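Local atomic coordinates of adapter protein mecA 2 (Bacillus subtilis, PDB entry 3JTN), a protein that acts as an adaptor, targeting unfolded or aggregated proteins and the competence factor ComK to the ClpC protease, which its C-terminal domain contacts, and takes part in Spx degradation. Residues A[28-31]-A[36-39]; A[38-43]-A[65-70]. One frame throughout, in Å; residues are numbered along the deposited sequence.

Contact 1 of 2, residues A[28-31]-A[36-39]; sequences GTVY and QYFL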
loop_
_atom_site.group_PDB
_atom_site.type_symbol
_atom_site.label_atom_id
_atom_site.label_comp_id
_atom_site.label_asym_id
_atom_site.label_seq_id
_atom_site.Cartn_x
_atom_site.Cartn_y
_atom_site.Cartn_z
ATOM N N GLY A 28 -6.015 -2.032 -1.185
ATOM C CA GLY A 28 -4.855 -1.759 -0.367
ATOM C C GLY A 28 -5.166 -1.676 1.113
ATOM O O GLY A 28 -6.208 -1.180 1.536
ATOM N N THR A 29 -4.240 -2.161 1.916
ATOM C CA THR A 29 -4.362 -2.025 3.348
ATOM C C THR A 29 -3.154 -1.296 3.881
ATOM O O THR A 29 -2.022 -1.756 3.735
ATOM C CB THR A 29 -4.477 -3.379 4.021
ATOM O OG1 THR A 29 -5.791 -3.896 3.781
ATOM C CG2 THR A 29 -4.258 -3.234 5.517
ATOM N N VAL A 30 -3.397 -0.146 4.487
ATOM C CA VAL A 30 -2.320 0.646 5.057
ATOM C C VAL A 30 -2.151 0.333 6.529
ATOM O O VAL A 30 -3.111 0.403 7.292
ATOM C CB VAL A 30 -2.587 2.155 4.908
ATOM C CG1 VAL A 30 -1.523 2.961 5.652
ATOM C CG2 VAL A 30 -2.643 2.539 3.434
ATOM N N TYR A 31 -0.924 -0.007 6.916
ATOM C CA TYR A 31 -0.578 -0.194 8.315
ATOM C C TYR A 31 0.400 0.877 8.763
ATOM O O TYR A 31 1.169 1.384 7.961
ATOM C CB TYR A 31 0.086 -1.552 8.528
ATOM C CG TYR A 31 -0.799 -2.731 8.236
ATOM C CD1 TYR A 31 -1.705 -3.196 9.181
ATOM C CD2 TYR A 31 -0.721 -3.391 7.020
ATOM C CE1 TYR A 31 -2.521 -4.293 8.917
ATOM C CE2 TYR A 31 -1.527 -4.487 6.746
ATOM C CZ TYR A 31 -2.426 -4.933 7.697
ATOM O OH TYR A 31 -3.229 -6.024 7.420
ATOM N N GLN A 36 6.532 3.923 10.660
ATOM C CA GLN A 36 6.412 3.953 9.208
ATOM C C GLN A 36 5.068 3.436 8.752
ATOM O O GLN A 36 4.408 2.682 9.459
ATOM C CB GLN A 36 7.537 3.161 8.530
ATOM C CG GLN A 36 8.743 4.007 8.168
ATOM C CD GLN A 36 9.629 3.343 7.134
ATOM O OE1 GLN A 36 9.289 2.291 6.593
ATOM N NE2 GLN A 36 10.768 3.965 6.842
ATOM N N TYR A 37 4.676 3.855 7.561
ATOM C CA TYR A 37 3.465 3.375 6.922
ATOM C C TYR A 37 3.779 2.234 5.971
ATOM O O TYR A 37 4.781 2.250 5.261
ATOM C CB TYR A 37 2.798 4.514 6.150
ATOM C CG TYR A 37 2.174 5.510 7.064
ATOM C CD1 TYR A 37 0.923 5.267 7.618
ATOM C CD2 TYR A 37 2.850 6.662 7.426
ATOM C CE1 TYR A 37 0.347 6.147 8.469
ATOM C CE2 TYR A 37 2.284 7.564 8.291
ATOM C CZ TYR A 37 1.032 7.299 8.806
ATOM O OH TYR A 37 0.449 8.178 9.657
ATOM N N PHE A 38 2.904 1.247 5.944
ATOM C CA PHE A 38 3.071 0.131 5.039
ATOM C C PHE A 38 1.796 -0.047 4.263
ATOM O O PHE A 38 0.700 0.152 4.785
ATOM C CB PHE A 38 3.392 -1.154 5.818
ATOM C CG PHE A 38 4.654 -1.067 6.619
ATOM C CD1 PHE A 38 5.823 -1.657 6.165
ATOM C CD2 PHE A 38 4.677 -0.390 7.822
ATOM C CE1 PHE A 38 6.985 -1.580 6.900
ATOM C CE2 PHE A 38 5.837 -0.310 8.564
ATOM C CZ PHE A 38 6.996 -0.899 8.104
ATOM N N LEU A 39 1.941 -0.424 3.008
ATOM C CA LEU A 39 0.791 -0.769 2.212
ATOM C C LEU A 39 0.888 -2.228 1.855
ATOM O O LEU A 39 1.951 -2.729 1.481
ATOM C CB LEU A 39 0.726 0.074 0.947
ATOM C CG LEU A 39 -0.450 -0.191 0.011
ATOM C CD1 LEU A 39 -1.724 0.438 0.514
ATOM C CD2 LEU A 39 -0.113 0.363 -1.350
#
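Tyr31 and Phe38 face each other as the hydrogen-bonded pair of a beta hairpin, whose strands 29-33 and 36-41 lie side by side within the antiparallel sheet of this C-terminal domain. The short strand axes approach to 4.5 Å and run at 160°. Two reciprocal bonds fix the register: Tyr31 N donates to Phe38 O at 2.7 Å, and Phe38 N returns the bond to Tyr31 O at 2.7 Å. Next along, Val30 and Leu39 form a non-hydrogen-bonded pair, where the CA-H of Val30 turns to Phe38 O, 3.1 Å from CA to oxygen.

The branched residues Val30 and Leu39 put their side chains on the face covered by helix 10-22, where Leu39 meets Leu16 and Leu20. Val30 divides its two methyls: CG1 lies anti to the backbone N (chi1 174°) and leans on Tyr37 CD1 at 3.9 Å, while CG2 meets Leu39 CD1 at 3.7 Å. Gly28 suits the strand's entrance: at its phi of 92° a CB would press on the preceding carbonyl O, and would probably also crowd Leu39 CD1. Tyr31 and Phe38 occupy the other face, beneath helix 67-73, and their rings diverge from neighbouring stems, CB to CB being 4.3 Å. Tyr31 O lies in the plane of the Phe38 ring, at its edge, 3.9 Å from CD2.

Contact 2 of 2, residues A[38-43]-A[65-70]; sequences FLSLED and LTIYRL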
loop_
_atom_site.group_PDB
_atom_site.type_symbol
_atom_site.label_atom_id
_atom_site.label_comp_id
_atom_site.label_asym_id
_atom_site.label_seq_id
_atom_site.Cartn_x
_atom_site.Cartn_y
_atom_site.Cartn_z
ATOM N N PHE A 38 2.904 1.247 5.944
ATOM C CA PHE A 38 3.071 0.131 5.039
ATOM C C PHE A 38 1.796 -0.047 4.263
ATOM O O PHE A 38 0.700 0.152 4.785
ATOM C CB PHE A 38 3.392 -1.154 5.818
ATOM C CG PHE A 38 4.654 -1.067 6.619
ATOM C CD1 PHE A 38 5.823 -1.657 6.165
ATOM C CD2 PHE A 38 4.677 -0.390 7.822
ATOM C CE1 PHE A 38 6.985 -1.580 6.900
ATOM C CE2 PHE A 38 5.837 -0.310 8.564
ATOM C CZ PHE A 38 6.996 -0.899 8.104
ATOM N N LEU A 39 1.941 -0.424 3.008
ATOM C CA LEU A 39 0.791 -0.769 2.212
ATOM C C LEU A 39 0.888 -2.228 1.855
ATOM O O LEU A 39 1.951 -2.729 1.481
ATOM C CB LEU A 39 0.726 0.074 0.947
ATOM C CG LEU A 39 -0.450 -0.191 0.011
ATOM C CD1 LEU A 39 -1.724 0.438 0.514
ATOM C CD2 LEU A 39 -0.113 0.363 -1.350
ATOM N N SER A 40 -0.233 -2.910 1.986
ATOM C CA SER A 40 -0.319 -4.300 1.606
ATOM C C SER A 40 -1.364 -4.330 0.533
ATOM O O SER A 40 -2.409 -3.696 0.676
ATOM C CB SER A 40 -0.783 -5.148 2.787
ATOM O OG SER A 40 -1.271 -6.399 2.334
ATOM N N LEU A 41 -1.074 -5.034 -0.553
ATOM C CA LEU A 41 -2.041 -5.220 -1.621
ATOM C C LEU A 41 -2.272 -6.711 -1.763
ATOM O O LEU A 41 -1.342 -7.506 -1.625
ATOM C CB LEU A 41 -1.524 -4.645 -2.946
ATOM C CG LEU A 41 -1.366 -3.131 -3.080
ATOM C CD1 LEU A 41 -0.759 -2.809 -4.428
ATOM C CD2 LEU A 41 -2.691 -2.400 -2.909
ATOM N N GLU A 42 -3.515 -7.086 -2.034
ATOM C CA GLU A 42 -3.878 -8.485 -2.168
ATOM C C GLU A 42 -4.378 -8.733 -3.583
ATOM O O GLU A 42 -4.044 -9.744 -4.204
ATOM C CB GLU A 42 -4.967 -8.856 -1.161
ATOM C CG GLU A 42 -6.335 -8.280 -1.501
ATOM C CD GLU A 42 -7.482 -9.192 -1.098
ATOM O OE1 GLU A 42 -8.511 -8.668 -0.615
ATOM O OE2 GLU A 42 -7.354 -10.426 -1.271
ATOM N N ASP A 43 -5.191 -7.810 -4.085
ATOM C CA ASP A 43 -5.704 -7.921 -5.440
ATOM C C ASP A 43 -4.952 -6.955 -6.335
ATOM O O ASP A 43 -4.894 -5.756 -6.062
ATOM C CB ASP A 43 -7.210 -7.651 -5.497
ATOM C CG ASP A 43 -7.830 -8.100 -6.809
ATOM O OD1 ASP A 43 -7.078 -8.498 -7.726
ATOM O OD2 ASP A 43 -9.073 -8.060 -6.924
ATOM N N LEU A 65 9.039 -7.237 6.423
ATOM C CA LEU A 65 7.968 -7.467 7.379
ATOM C C LEU A 65 7.023 -8.548 6.885
ATOM O O LEU A 65 6.963 -8.830 5.698
ATOM C CB LEU A 65 7.194 -6.180 7.652
ATOM C CG LEU A 65 7.609 -5.429 8.914
ATOM C CD1 LEU A 65 9.089 -5.090 8.881
ATOM C CD2 LEU A 65 6.775 -4.183 9.053
ATOM N N THR A 66 6.310 -9.177 7.810
ATOM C CA THR A 66 5.218 -10.056 7.440
ATOM C C THR A 66 3.922 -9.284 7.635
ATOM O O THR A 66 3.896 -8.271 8.349
ATOM C CB THR A 66 5.225 -11.329 8.289
ATOM O OG1 THR A 66 4.997 -10.995 9.666
ATOM C CG2 THR A 66 6.568 -12.014 8.164
ATOM N N ILE A 67 2.850 -9.729 6.984
ATOM C CA ILE A 67 1.540 -9.123 7.217
ATOM C C ILE A 67 1.107 -9.495 8.625
ATOM O O ILE A 67 0.328 -8.780 9.255
ATOM C CB ILE A 67 0.477 -9.614 6.216
ATOM C CG1 ILE A 67 -0.804 -8.782 6.335
ATOM C CG2 ILE A 67 0.167 -11.091 6.440
ATOM C CD1 ILE A 67 -0.739 -7.446 5.621
ATOM N N TYR A 68 1.622 -10.627 9.107
ATOM C CA TYR A 68 1.390 -11.056 10.486
ATOM C C TYR A 68 1.959 -10.030 11.459
ATOM O O TYR A 68 1.264 -9.556 12.357
ATOM C CB TYR A 68 2.004 -12.433 10.763
ATOM C CG TYR A 68 1.864 -12.830 12.217
ATOM C CD1 TYR A 68 0.695 -13.406 12.685
ATOM C CD2 TYR A 68 2.881 -12.575 13.128
ATOM C CE1 TYR A 68 0.545 -13.745 14.019
ATOM C CE2 TYR A 68 2.747 -12.910 14.459
ATOM C CZ TYR A 68 1.575 -13.494 14.904
ATOM O OH TYR A 68 1.427 -13.830 16.231
ATOM N N ARG A 69 3.230 -9.689 11.278
ATOM C CA ARG A 69 3.864 -8.680 12.114
ATOM C C ARG A 69 3.069 -7.384 12.074
ATOM O O ARG A 69 2.898 -6.708 13.094
ATOM C CB ARG A 69 5.290 -8.412 11.643
ATOM C CG ARG A 69 6.129 -7.641 12.656
ATOM C CD ARG A 69 6.485 -8.527 13.844
ATOM N NE ARG A 69 7.464 -7.905 14.734
ATOM C CZ ARG A 69 7.180 -7.403 15.933
ATOM N NH1 ARG A 69 5.938 -7.446 16.398
ATOM N NH2 ARG A 69 8.138 -6.859 16.673
ATOM N N LEU A 70 2.584 -7.044 10.885
ATOM C CA LEU A 70 1.825 -5.814 10.690
ATOM C C LEU A 70 0.410 -5.873 11.275
ATOM O O LEU A 70 -0.100 -4.874 11.766
ATOM C CB LEU A 70 1.766 -5.441 9.200
ATOM C CG LEU A 70 3.030 -4.815 8.589
ATOM C CD1 LEU A 70 2.812 -4.408 7.130
ATOM C CD2 LEU A 70 3.498 -3.622 9.401
#
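Phe38 receives two leucine methyls over a single face of its ring, and these CH-pi contacts carry most of the meeting between 38-43 and 65-70. Leu65 CD2 stands 3.7 Å from the ring centroid, 29° off the normal, and comes down on the outer end of the ring, nearest CE1 and CZ. Leu70 CD2 sits over the end of the ring nearer the backbone, 4.1 Å from the centroid, beside CD2 and CG of Phe38. Both leucine side chains cross the phenylalanine at about a right angle, so methyls rather than whole chains meet the flat surface. A phenylalanine suits this place because it offers one broad apolar face to two separate residues.

Aliphatic contacts extend the same patch. The other branch of Leu70 reaches back to the stem of the aromatic, CD1 lying 3.6 Å from Phe38 CB, so the leucine fork spans stem and ring. In this alpha+beta fold, helix 67-73 lies against one face of the antiparallel sheet, with Leu70 also touching Ile4 of strand 3-7. With the Phe38 ring cut back to an alanine, Leu65 CD2 and Leu70 CD2 would probably lose the surface they rest on, and a gap is likely to open between strand and helix.

At Ser40 the packing changes character. Ile67 extends CG1 anti to its backbone N (chi1 -170°), which carries CD1 to the serine, 3.5 Å from Ser40 OG; serine's short side chain lets that methyl come in against its CB and OG.

Ile67 and Leu70, three residues apart, lie on the side of the helix that meets the strand. A polar bond within 65-70 marks the helix start: Thr66 is the N-cap, a role suited to a short hydroxyl side chain, its OG1 accepting from Arg69 N at 2.7 Å.

Strand 36-41 carries both contacts, whose centres lie about 7 Å apart. Contact 1 pairs it edge to edge with strand 29-33, and contact 2 packs helix 67-73 over the face of the sheet bearing Tyr31 and Phe38. Phe38 belongs to both: its backbone fixes the hairpin register while its ring meets the helix segment. Tyr31 adds a second bridge, its CE2 lying 3.3 Å from Ile67 CD1 and its CD1 3.5 Å from Leu70 O. Ladder pairing continues into contact 2 through a probable hydrogen bond from Thr29 N to Ser40 O at 2.7 Å. On the other face, Gly28 CA packs 3.4 Å from Leu41 CD2.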